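PDB 6J3E: glutathione S-transferase from Ceriporiopsis subvermispora, which binds glutathione and, as a member of the glutathione S-transferase family, probably catalyses its conjugation to electrophilic substrates. Local coordinates for residues N23-R28 and K249-P254. Numbering follows the deposited sequence.
Sequences NTWKTR and KYEVVP. With EDO (1,2-ethanediol), chain D.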
ATOM      1  N   ASN A  23      14.457  -7.796  -7.765  1.00 51.81           N
ATOM      2  CA  ASN A  23      14.183  -6.609  -8.567  1.00 51.83           C
ATOM      3  C   ASN A  23      14.335  -6.898 -10.052  1.00 54.91           C
ATOM      4  O   ASN A  23      13.512  -6.453 -10.862  1.00 59.89           O
ATOM      5  CB  ASN A  23      15.110  -5.467  -8.146  1.00 51.73           C
ATOM      6  CG  ASN A  23      15.041  -5.193  -6.665  1.00 53.68           C
ATOM      7  OD1 ASN A  23      15.839  -5.716  -5.892  1.00 62.48           O
ATOM      8  ND2 ASN A  23      14.076  -4.389  -6.256  1.00 52.78           N
ATOM      9  N   THR A  24      15.372  -7.635 -10.445  1.00 53.57           N
ATOM     10  CA  THR A  24      15.543  -7.862 -11.877  1.00 54.73           C
ATOM     11  C   THR A  24      14.583  -8.920 -12.408  1.00 51.63           C
ATOM     12  O   THR A  24      14.211  -8.874 -13.584  1.00 54.91           O
ATOM     13  CB  THR A  24      16.987  -8.256 -12.205  1.00 55.61           C
ATOM     14  OG1 THR A  24      17.284  -9.542 -11.645  1.00 54.20           O
ATOM     15  CG2 THR A  24      17.964  -7.218 -11.647  1.00 54.11           C
ATOM     16  N   TRP A  25      14.159  -9.871 -11.582  1.00 49.72           N
ATOM     17  CA  TRP A  25      13.212 -10.848 -12.096  1.00 51.17           C
ATOM     18  C   TRP A  25      11.872 -10.202 -12.413  1.00 56.70           C
ATOM     19  O   TRP A  25      11.177 -10.637 -13.344  1.00 53.31           O
ATOM     20  CB  TRP A  25      13.020 -11.985 -11.112  1.00 50.74           C
ATOM     21  CG  TRP A  25      13.801 -13.195 -11.454  1.00 55.52           C
ATOM     22  CD1 TRP A  25      14.919 -13.652 -10.822  1.00 54.31           C
ATOM     23  CD2 TRP A  25      13.522 -14.126 -12.505  1.00 56.52           C
ATOM     24  NE1 TRP A  25      15.360 -14.813 -11.419  1.00 55.27           N
ATOM     25  CE2 TRP A  25      14.515 -15.128 -12.450  1.00 57.25           C
ATOM     26  CE3 TRP A  25      12.531 -14.208 -13.491  1.00 61.19           C
ATOM     27  CZ2 TRP A  25      14.548 -16.198 -13.340  1.00 60.07           C
ATOM     28  CZ3 TRP A  25      12.562 -15.275 -14.380  1.00 63.99           C
ATOM     29  CH2 TRP A  25      13.571 -16.252 -14.299  1.00 67.03           C
ATOM     30  N   LYS A  26      11.494  -9.165 -11.661  1.00 53.75           N
ATOM     31  CA  LYS A  26      10.309  -8.407 -12.034  1.00 53.16           C
ATOM     32  C   LYS A  26      10.418  -7.982 -13.490  1.00 53.10           C
ATOM     33  O   LYS A  26       9.497  -8.200 -14.284  1.00 52.24           O
ATOM     34  CB  LYS A  26      10.130  -7.197 -11.115  1.00 54.02           C
ATOM     35  CG  LYS A  26       9.702  -7.542  -9.688  1.00 54.68           C
ATOM     36  CD  LYS A  26       9.340  -6.290  -8.878  1.00 50.81           C
ATOM     37  CE  LYS A  26      10.497  -5.832  -8.043  1.00 50.97           C
ATOM     38  NZ  LYS A  26      10.483  -4.399  -7.699  1.00 56.59           N
ATOM     39  N   THR A  27      11.580  -7.455 -13.878  1.00 52.77           N
ATOM     40  CA  THR A  27      11.758  -6.985 -15.252  1.00 55.00           C
ATOM     41  C   THR A  27      11.984  -8.140 -16.226  1.00 54.52           C
ATOM     42  O   THR A  27      11.516  -8.085 -17.372  1.00 56.39           O
ATOM     43  CB  THR A  27      12.899  -5.966 -15.303  1.00 53.11           C
ATOM     44  OG1 THR A  27      12.457  -4.767 -14.662  1.00 52.41           O
ATOM     45  CG2 THR A  27      13.306  -5.628 -16.741  1.00 53.35           C
ATOM     46  N   ARG A  28      12.670  -9.201 -15.794  1.00 50.23           N
ATOM     47  CA  ARG A  28      12.788 -10.382 -16.639  1.00 53.49           C
ATOM     48  C   ARG A  28      11.412 -10.987 -16.907  1.00 60.34           C
ATOM     49  O   ARG A  28      11.043 -11.237 -18.062  1.00 59.25           O
ATOM     50  CB  ARG A  28      13.726 -11.411 -15.999  1.00 54.34           C
ATOM     51  CG  ARG A  28      13.984 -12.637 -16.878  1.00 58.07           C
ATOM     52  CD  ARG A  28      15.000 -13.612 -16.280  1.00 58.41           C
ATOM     53  NE  ARG A  28      16.334 -13.036 -16.147  1.00 62.77           N
ATOM     54  CZ  ARG A  28      17.223 -12.939 -17.137  1.00 63.42           C
ATOM     55  NH1 ARG A  28      16.932 -13.362 -18.361  1.00 60.30           N
ATOM     56  NH2 ARG A  28      18.416 -12.409 -16.900  1.00 63.36           N
ATOM     57  N   LYS A 249       6.027 -20.765 -17.402  1.00 63.18           N
ATOM     58  CA  LYS A 249       6.370 -20.601 -18.811  1.00 62.13           C
ATOM     59  C   LYS A 249       7.105 -19.290 -19.087  1.00 70.35           C
ATOM     60  O   LYS A 249       7.617 -19.098 -20.199  1.00 64.97           O
ATOM     61  CB  LYS A 249       5.100 -20.687 -19.664  1.00 65.77           C
ATOM     62  CG  LYS A 249       4.250 -19.425 -19.657  1.00 67.15           C
ATOM     63  CD  LYS A 249       2.765 -19.661 -20.019  1.00 62.38           C
ATOM     64  CE  LYS A 249       1.931 -20.006 -18.784  1.00 64.47           C
ATOM     65  NZ  LYS A 249       0.473 -19.813 -19.016  1.00 73.06           N
ATOM     66  N   TYR A 250       7.178 -18.394 -18.106  1.00 65.56           N
ATOM     67  CA  TYR A 250       7.958 -17.177 -18.223  1.00 59.46           C
ATOM     68  C   TYR A 250       9.139 -17.134 -17.262  1.00 64.60           C
ATOM     69  O   TYR A 250       9.899 -16.162 -17.287  1.00 62.42           O
ATOM     70  CB  TYR A 250       7.056 -15.963 -17.996  1.00 60.02           C
ATOM     71  CG  TYR A 250       5.799 -15.946 -18.842  1.00 64.45           C
ATOM     72  CD1 TYR A 250       5.836 -15.586 -20.188  1.00 59.86           C
ATOM     73  CD2 TYR A 250       4.564 -16.265 -18.281  1.00 63.24           C
ATOM     74  CE1 TYR A 250       4.674 -15.567 -20.948  1.00 61.62           C
ATOM     75  CE2 TYR A 250       3.409 -16.240 -19.032  1.00 58.45           C
ATOM     76  CZ  TYR A 250       3.467 -15.900 -20.361  1.00 60.70           C
ATOM     77  OH  TYR A 250       2.303 -15.876 -21.090  1.00 65.99           O
ATOM     78  N   GLU A 251       9.310 -18.157 -16.414  1.00 63.77           N
ATOM     79  CA  GLU A 251      10.448 -18.247 -15.497  1.00 57.18           C
ATOM     80  C   GLU A 251      11.640 -18.845 -16.245  1.00 63.36           C
ATOM     81  O   GLU A 251      12.008 -20.010 -16.073  1.00 65.85           O
ATOM     82  CB  GLU A 251      10.078 -19.082 -14.272  1.00 62.64           C
ATOM     83  CG  GLU A 251      11.249 -19.364 -13.317  1.00 61.74           C
ATOM     84  CD  GLU A 251      10.891 -20.287 -12.178  1.00 62.11           C
ATOM     85  OE1 GLU A 251      11.819 -20.771 -11.487  1.00 71.71           O
ATOM     86  OE2 GLU A 251       9.690 -20.528 -11.949  1.00 63.06           O
ATOM     87  N   VAL A 252      12.238 -18.029 -17.116  1.00 64.85           N
ATOM     88  CA  VAL A 252      13.279 -18.517 -18.023  1.00 66.01           C
ATOM     89  C   VAL A 252      14.333 -17.434 -18.233  1.00 66.44           C
ATOM     90  O   VAL A 252      14.022 -16.242 -18.292  1.00 69.57           O
ATOM     91  CB  VAL A 252      12.694 -18.967 -19.388  1.00 65.60           C
ATOM     92  CG1 VAL A 252      11.500 -19.905 -19.225  1.00 65.38           C
ATOM     93  CG2 VAL A 252      12.280 -17.778 -20.194  1.00 68.27           C
ATOM     94  N   VAL A 253      15.588 -17.860 -18.343  1.00 71.60           N
ATOM     95  CA  VAL A 253      16.674 -17.008 -18.822  1.00 71.20           C
ATOM     96  C   VAL A 253      16.916 -17.364 -20.290  1.00 73.33           C
ATOM     97  O   VAL A 253      17.429 -18.457 -20.572  1.00 77.36           O
ATOM     98  CB  VAL A 253      17.946 -17.184 -17.989  1.00 72.30           C
ATOM     99  CG1 VAL A 253      17.801 -16.459 -16.665  1.00 64.83           C
ATOM    100  CG2 VAL A 253      18.209 -18.642 -17.758  1.00 71.77           C
ATOM    101  N   PRO A 254      16.566 -16.494 -21.235  1.00 74.60           N
ATOM    102  CA  PRO A 254      16.361 -16.942 -22.618  1.00 78.23           C
ATOM    103  C   PRO A 254      17.560 -17.453 -23.402  1.00 83.06           C
ATOM    104  O   PRO A 254      17.435 -17.542 -24.629  1.00 90.67           O
ATOM    105  CB  PRO A 254      15.793 -15.684 -23.290  1.00 71.89           C
ATOM    106  CG  PRO A 254      15.036 -15.046 -22.231  1.00 67.25           C
ATOM    107  CD  PRO A 254      15.900 -15.203 -21.002  1.00 73.96           C
TER
HETATM  108  C1  EDO D 302      14.797  -1.239  -8.921  1.00 57.57           C
HETATM  109  O1  EDO D 302      15.494  -1.425  -7.678  1.00 64.76           O
HETATM  110  C2  EDO D 302      13.321  -1.545  -8.714  1.00 63.38           C
HETATM  111  O2  EDO D 302      13.106  -2.942  -8.912  1.00 60.12           O
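The first helix of the thioredoxin-like domain of this glutathione S-transferase packs, through Trp25 and Arg28, against the C-terminal tail 249-254. Trp25 meets the tail with the rim of its six-membered ring: CH2 lies 3.6 Å from Val252 N, near the ring plane, at the inverse gamma turn centred on Glu251. Arg28 CD lies over one face of the indole, toward its rim, and also packs 3.5 Å from Val252 O. Arg28 leaves the helix with CG anti to the backbone N (chi1 -176°) and bends at chi3, which turns one face of its guanidinium to Val253: CG1 sits over the centre of that flat group, 3.6 Å from CZ. Pro254 CD meets its edge, 3.4 Å from NH1. Arg28 NH2 also forms a salt bridge with Asp9, so an alanine here would probably leave Asp9 without its charged partner, though still held by Thr24 OG1, and take away the flat group against which Val253 CG1 packs. The helix's other side faces the glutathione site, empty of glutathione here, where Asn23 ND2 and Lys26 NZ each hydrogen-bond O2 of an ethanediol, probably from the crystallisation liquor, at 3.2 Å. Neighbouring strands 5-9 and 38-42 both pack against Arg28, while helix 206-222 borders Trp25 and supplies Arg220, the salt-bridge partner of Glu251.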